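PDB 6EDK: formyltransferase PseJ from Anoxybacillus kamchatkensis G10, which belongs to the formyl transferase family, with an alpha/beta core built on a mixed sheet, and carries the ligand 1YA in a pocket lined by that sheet and nearby loops. Local coordinates for residues I91-S96 / Q156-L161; Y196-T199 / D203-V206. One frame throughout, in Å; residues are numbered along the deposited sequence.

Contact 1. Residues I91-S96 / Q156-L161; sequences INLHIS and QTIEKL. With 1YA (N-{4-[{[(6S)-2-amino-4-oxo-3,4,5,6,7,8-hexahydropteridin-6-yl]methyl}(formyl)amino]benzoyl}-L-glutamic acid), chain D.
Sheet-on-helix packing at the heart of the alpha/beta core is the theme here: Ile158, midway along helix 147-169, plugs into the end of strand 90-94 and meets Leu93, His94 and Ile95. Its CG1 runs anti to the backbone N (chi1 -165°), and the chain stays nearly extended beyond it, which carries CD1 off the helix and down onto the strand backbone. There CD1 lies 3.2 Å from His94 N and 3.5 Å from Leu93 C, a tight fit of a methyl group against the Leu93-His94 peptide. CB of Leu93 also touches this methyl, at 3.5 Å from Ile158 CD1, the two side chains crossing obliquely. The other branch of Ile158 works separately: its CG2 meets CG2 of Ile95 at 3.8 Å, with the side chains at about a right angle. Val119 of strand 118-123 packs on both isoleucines, and Phe162, one turn further along the helix, covers Leu93.

Asn92 and His94 turn the opposite way, away from the helix. Asn92 belongs to the pocket of 1YA, its CB 4.2 Å from ligand atom N5, while the imidazole NE2 of His94 is hydrogen-bonded to Asn101 O. Leu93 thus turns to the helix, while Asn92, on the other side of the strand, belongs to the pocket. The strand ends in an inverse gamma turn centred on Ile95, closed by a weak hydrogen bond of 3.0 Å from Ser96 N to His94 O; that same carbonyl oxygen lies 3.4 Å from Ile158 CD1.

Contact 2. Residues Y196-T199 / D203-V206; sequences YLLT and DTPV
Two irregular pieces of the C-terminal tail fold back on each other, with the CA atoms of Leu198 and Thr204 5.6 Å apart, and an inverse gamma turn centred on Leu198 bends the first piece, closed by a weak hydrogen bond of 2.9 Å from Thr199 N to Leu197 O. Thr204 is the side chain that carries the contact, its CB directed toward 196-199 and its two branches placed on different parts of that backbone. With chi1 at -55°, OG1 sits beside its own backbone N and CG2 swings anti to that N. OG1 comes up against the middle of the turn, 3.4 Å from Leu198 CA and 3.5 Å from Leu198 C, with Leu198 CB a little further off at 3.8 Å. CG2 reaches the preceding peptide instead, lying 3.8 Å from Leu197 O, the oxygen that accepts the turn's own bond.

Around this pair the tail is anchored to the start of helix 147-169. Leu198 packs on Leu147 as well as on Leu209, Thr204 shares a backbone hydrogen bond with Leu147, and Asp203 OD1 forms a salt bridge with Arg148 NE. Within 196-199, CG of Leu197 rests over one face of the Tyr196 ring, offset toward its rim and 3.7 Å above the plane.

The hydroxyl of Thr204, a buried residue, finds its polar partners in the connecting residues, taking a hydrogen bond from Asp200 N and giving one to Gly201 O. Both roles of OG1 are therefore met by the backbone of the bend itself; the hydroxyl's polar needs are met within the bend, and what it adds toward Leu198 is packing alone.

How the contacts relate
Helix 147-169 is the common thread. Contact 1 uses its middle, where Ile158 meets the sheet, whereas contact 2 gathers the C-terminal tail around its first residues, Leu147 and Arg148. The two do not touch: their centres are 24 Å apart and their nearest atoms about 12 Å. Contact 1 lies deep, with its centre about 5 Å from that of the chain, and reaches the 1YA pocket directly through Asn92. Contact 2 sits peripherally, about 24 Å from the centre of the chain. Along the sequence they follow in series, so contact 1 is complete before the tail of contact 2 begins.

Contact 1. Residues I91-S96 / Q156-L161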
loop_
_atom_site.group_PDB
_atom_site.type_symbol
_atom_site.label_atom_id
_atom_site.label_comp_id
_atom_site.label_asym_id
_atom_site.label_seq_id
_atom_site.Cartn_x
_atom_site.Cartn_y
_atom_site.Cartn_z
ATOM N N ILE A 91 5.252 -5.920 -5.632
ATOM C CA ILE A 91 4.287 -5.842 -4.537
ATOM C C ILE A 91 3.981 -4.390 -4.227
ATOM O O ILE A 91 4.780 -3.520 -4.499
ATOM C CB ILE A 91 4.755 -6.533 -3.279
ATOM C CG1 ILE A 91 5.946 -5.848 -2.603
ATOM C CG2 ILE A 91 5.062 -8.002 -3.483
ATOM C CD1 ILE A 91 6.449 -6.530 -1.434
ATOM N N ASN A 92 2.849 -4.147 -3.540
ATOM C CA ASN A 92 2.432 -2.810 -3.166
ATOM C C ASN A 92 1.979 -2.893 -1.685
ATOM O O ASN A 92 1.449 -3.953 -1.268
ATOM C CB ASN A 92 1.272 -2.329 -4.002
ATOM C CG ASN A 92 0.821 -0.909 -3.658
ATOM O OD1 ASN A 92 1.594 0.029 -3.712
ATOM N ND2 ASN A 92 -0.470 -0.748 -3.321
ATOM N N LEU A 93 2.295 -1.840 -0.942
ATOM C CA LEU A 93 1.905 -1.631 0.473
ATOM C C LEU A 93 0.773 -0.620 0.528
ATOM O O LEU A 93 0.960 0.579 0.250
ATOM C CB LEU A 93 3.077 -1.121 1.311
ATOM C CG LEU A 93 4.157 -2.097 1.710
ATOM C CD1 LEU A 93 4.707 -2.961 0.593
ATOM C CD2 LEU A 93 5.303 -1.405 2.414
ATOM N N HIS A 94 -0.435 -1.084 0.921
ATOM C CA HIS A 94 -1.663 -0.304 0.867
ATOM C C HIS A 94 -2.283 -0.299 2.256
ATOM O O HIS A 94 -2.468 -1.361 2.829
ATOM C CB HIS A 94 -2.646 -0.953 -0.121
ATOM C CG HIS A 94 -3.903 -0.202 -0.311
ATOM N ND1 HIS A 94 -3.939 1.043 -0.888
ATOM C CD2 HIS A 94 -5.182 -0.510 0.005
ATOM C CE1 HIS A 94 -5.185 1.490 -0.893
ATOM N NE2 HIS A 94 -5.959 0.563 -0.356
ATOM N N ILE A 95 -2.601 0.867 2.765
ATOM C CA ILE A 95 -3.102 0.969 4.133
ATOM C C ILE A 95 -4.619 0.854 4.203
ATOM O O ILE A 95 -5.297 1.663 4.860
ATOM C CB ILE A 95 -2.579 2.209 4.823
ATOM C CG1 ILE A 95 -2.868 3.492 4.066
ATOM C CG2 ILE A 95 -1.063 2.051 5.131
ATOM C CD1 ILE A 95 -2.738 4.754 4.940
ATOM N N SER A 96 -5.150 -0.181 3.577
ATOM C CA SER A 96 -6.498 -0.628 3.861
ATOM C C SER A 96 -6.494 -2.142 4.054
ATOM O O SER A 96 -5.541 -2.856 3.746
ATOM C CB SER A 96 -7.479 -0.205 2.734
ATOM O OG SER A 96 -7.405 -1.231 1.757
ATOM N N GLN A 156 2.668 2.904 10.667
ATOM C CA GLN A 156 3.574 2.090 11.462
ATOM C C GLN A 156 3.290 0.618 11.335
ATOM O O GLN A 156 4.211 -0.215 11.291
ATOM C CB GLN A 156 3.460 2.499 12.963
ATOM C CG GLN A 156 3.996 3.893 13.262
ATOM C CD GLN A 156 5.446 4.132 12.741
ATOM O OE1 GLN A 156 6.360 3.399 13.075
ATOM N NE2 GLN A 156 5.622 5.171 11.908
ATOM N N THR A 157 2.017 0.247 11.293
ATOM C CA THR A 157 1.663 -1.154 11.172
ATOM C C THR A 157 2.061 -1.769 9.820
ATOM O O THR A 157 2.576 -2.888 9.779
ATOM C CB THR A 157 0.157 -1.335 11.390
ATOM O OG1 THR A 157 -0.250 -0.749 12.654
ATOM C CG2 THR A 157 -0.252 -2.767 11.369
ATOM N N ILE A 158 1.845 -1.067 8.722
ATOM C CA ILE A 158 2.215 -1.728 7.446
ATOM C C ILE A 158 3.768 -1.814 7.289
ATOM O O ILE A 158 4.271 -2.775 6.725
ATOM C CB ILE A 158 1.607 -1.001 6.238
ATOM C CG1 ILE A 158 1.678 -1.908 4.987
ATOM C CG2 ILE A 158 2.215 0.403 5.996
ATOM C CD1 ILE A 158 0.721 -1.512 3.893
ATOM N N GLU A 159 4.511 -0.819 7.785
ATOM C CA GLU A 159 5.990 -0.861 7.770
ATOM C C GLU A 159 6.462 -1.979 8.643
ATOM O O GLU A 159 7.323 -2.750 8.253
ATOM C CB GLU A 159 6.539 0.474 8.181
ATOM C CG GLU A 159 6.096 1.621 7.216
ATOM C CD GLU A 159 6.460 3.017 7.632
ATOM O OE1 GLU A 159 7.078 3.219 8.706
ATOM O OE2 GLU A 159 6.129 3.992 6.878
ATOM N N LYS A 160 5.841 -2.156 9.820
ATOM C CA LYS A 160 6.154 -3.333 10.625
ATOM C C LYS A 160 5.851 -4.628 9.909
ATOM O O LYS A 160 6.625 -5.578 9.976
ATOM C CB LYS A 160 5.358 -3.224 11.933
ATOM C CG LYS A 160 5.678 -4.275 12.952
ATOM C CD LYS A 160 4.862 -4.134 14.265
ATOM C CE LYS A 160 5.255 -5.284 15.195
ATOM N NZ LYS A 160 4.213 -5.565 16.221
ATOM N N LEU A 161 4.662 -4.748 9.317
ATOM C CA LEU A 161 4.252 -5.988 8.675
ATOM C C LEU A 161 5.191 -6.330 7.517
ATOM O O LEU A 161 5.557 -7.495 7.305
ATOM C CB LEU A 161 2.811 -5.800 8.128
ATOM C CG LEU A 161 2.122 -6.984 7.472
ATOM C CD1 LEU A 161 1.854 -8.114 8.460
ATOM C CD2 LEU A 161 0.794 -6.570 6.817
HETATM N N1 1YA D . -0.397 0.307 -10.356
HETATM C C2 1YA D . -1.113 -0.942 -10.695
HETATM N NA2 1YA D . -1.219 -1.375 -12.078
HETATM N N3 1YA D . -1.727 -1.844 -9.651
HETATM C C4 1YA D . -1.695 -1.476 -8.230
HETATM O O4 1YA D . -2.220 -2.235 -7.441
HETATM C C4A 1YA D . -0.982 -0.209 -7.896
HETATM N N5 1YA D . -0.857 0.141 -6.573
HETATM C C6 1YA D . -0.556 1.646 -6.348
HETATM C C7 1YA D . 0.414 2.175 -7.153
HETATM N N8 1YA D . 0.349 1.814 -8.676
HETATM C C8A 1YA D . -0.296 0.677 -8.965
HETATM C C9 1YA D . -1.916 2.348 -6.562
HETATM N N10 1YA D . -1.870 3.793 -6.269
HETATM C C11 1YA D . -3.943 6.434 -8.849
HETATM C C12 1YA D . -2.576 6.595 -8.695
HETATM C C13 1YA D . -1.882 5.723 -7.863
HETATM C C14 1YA D . -2.574 4.729 -7.194
HETATM C C15 1YA D . -3.941 4.582 -7.344
HETATM C C16 1YA D . -4.630 5.445 -8.179
HETATM C C17 1YA D . -4.762 7.392 -9.751
HETATM N N 1YA D . -6.009 7.895 -9.120
HETATM C CA 1YA D . -6.955 8.830 -9.781
HETATM C CB 1YA D . -7.661 8.123 -10.965
HETATM C CG 1YA D . -7.616 6.590 -10.860
HETATM C CD 1YA D . -8.627 5.909 -11.800
HETATM O OE1 1YA D . -8.867 4.675 -11.687
HETATM O OE2 1YA D . -9.215 6.585 -12.684
HETATM C CT 1YA D . -7.974 9.335 -8.726
HETATM O O2 1YA D . -7.966 8.913 -7.530
HETATM O O1 1YA D . -8.834 10.191 -9.045
HETATM C C18 1YA D . -1.232 4.342 -5.081
HETATM O O5 1YA D . -0.679 3.632 -4.311
HETATM O O 1YA D . -4.392 7.698 -10.828
#

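Contact 2. Residues Y196-T199 / D203-V206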
loop_
_atom_site.group_PDB
_atom_site.type_symbol
_atom_site.label_atom_id
_atom_site.label_comp_id
_atom_site.label_asym_id
_atom_site.label_seq_id
_atom_site.Cartn_x
_atom_site.Cartn_y
_atom_site.Cartn_z
ATOM N N TYR A 196 -16.702 18.835 4.557
ATOM C CA TYR A 196 -17.279 19.734 5.545
ATOM C C TYR A 196 -17.286 19.097 6.923
ATOM O O TYR A 196 -17.445 19.804 7.924
ATOM C CB TYR A 196 -18.711 20.131 5.123
ATOM C CG TYR A 196 -19.738 19.069 5.407
ATOM C CD1 TYR A 196 -20.042 18.098 4.466
ATOM C CD2 TYR A 196 -20.394 19.018 6.644
ATOM C CE1 TYR A 196 -20.966 17.093 4.742
ATOM C CE2 TYR A 196 -21.315 18.034 6.934
ATOM C CZ TYR A 196 -21.598 17.067 5.982
ATOM O OH TYR A 196 -22.509 16.080 6.278
ATOM N N LEU A 197 -17.160 17.762 6.982
ATOM C CA LEU A 197 -17.057 17.086 8.273
ATOM C C LEU A 197 -15.685 17.271 8.895
ATOM O O LEU A 197 -15.581 17.268 10.121
ATOM C CB LEU A 197 -17.354 15.598 8.094
ATOM C CG LEU A 197 -18.797 15.248 7.729
ATOM C CD1 LEU A 197 -18.873 13.827 7.226
ATOM C CD2 LEU A 197 -19.712 15.421 8.923
ATOM N N LEU A 198 -14.654 17.473 8.064
ATOM C CA LEU A 198 -13.279 17.558 8.543
ATOM C C LEU A 198 -12.933 18.984 8.989
ATOM O O LEU A 198 -12.016 19.617 8.480
ATOM C CB LEU A 198 -12.327 17.078 7.459
ATOM C CG LEU A 198 -12.660 15.736 6.820
ATOM C CD1 LEU A 198 -11.452 15.250 6.060
ATOM C CD2 LEU A 198 -13.088 14.762 7.913
ATOM N N THR A 199 -13.635 19.430 10.026
ATOM C CA THR A 199 -13.462 20.784 10.527
ATOM C C THR A 199 -12.096 21.018 11.133
ATOM O O THR A 199 -11.660 22.169 11.171
ATOM C CB THR A 199 -14.534 21.105 11.568
ATOM O OG1 THR A 199 -14.624 20.025 12.499
ATOM C CG2 THR A 199 -15.875 21.315 10.882
ATOM N N ASP A 203 -6.751 16.530 12.378
ATOM C CA ASP A 203 -7.071 16.355 13.782
ATOM C C ASP A 203 -8.575 16.285 14.046
ATOM O O ASP A 203 -8.997 16.424 15.202
ATOM C CB ASP A 203 -6.396 17.450 14.616
ATOM C CG ASP A 203 -4.858 17.458 14.455
ATOM O OD1 ASP A 203 -4.185 16.385 14.543
ATOM O OD2 ASP A 203 -4.323 18.554 14.227
ATOM N N THR A 204 -9.379 16.006 13.009
ATOM C CA THR A 204 -10.792 15.696 13.210
ATOM C C THR A 204 -10.950 14.373 13.967
ATOM O O THR A 204 -10.377 13.352 13.542
ATOM C CB THR A 204 -11.506 15.618 11.894
ATOM O OG1 THR A 204 -11.291 16.844 11.155
ATOM C CG2 THR A 204 -12.983 15.371 12.131
ATOM N N PRO A 205 -11.672 14.360 15.073
ATOM C CA PRO A 205 -12.015 13.085 15.725
ATOM C C PRO A 205 -12.753 12.174 14.760
ATOM O O PRO A 205 -13.600 12.624 13.975
ATOM C CB PRO A 205 -12.887 13.513 16.902
ATOM C CG PRO A 205 -12.504 14.946 17.142
ATOM C CD PRO A 205 -12.196 15.525 15.839
ATOM N N VAL A 206 -12.394 10.884 14.772
ATOM C CA VAL A 206 -13.030 9.975 13.820
ATOM C C VAL A 206 -14.475 9.698 14.229
ATOM O O VAL A 206 -15.312 9.383 13.378
ATOM C CB VAL A 206 -12.217 8.646 13.673
ATOM C CG1 VAL A 206 -10.791 8.946 13.120
ATOM C CG2 VAL A 206 -12.113 7.902 14.922
#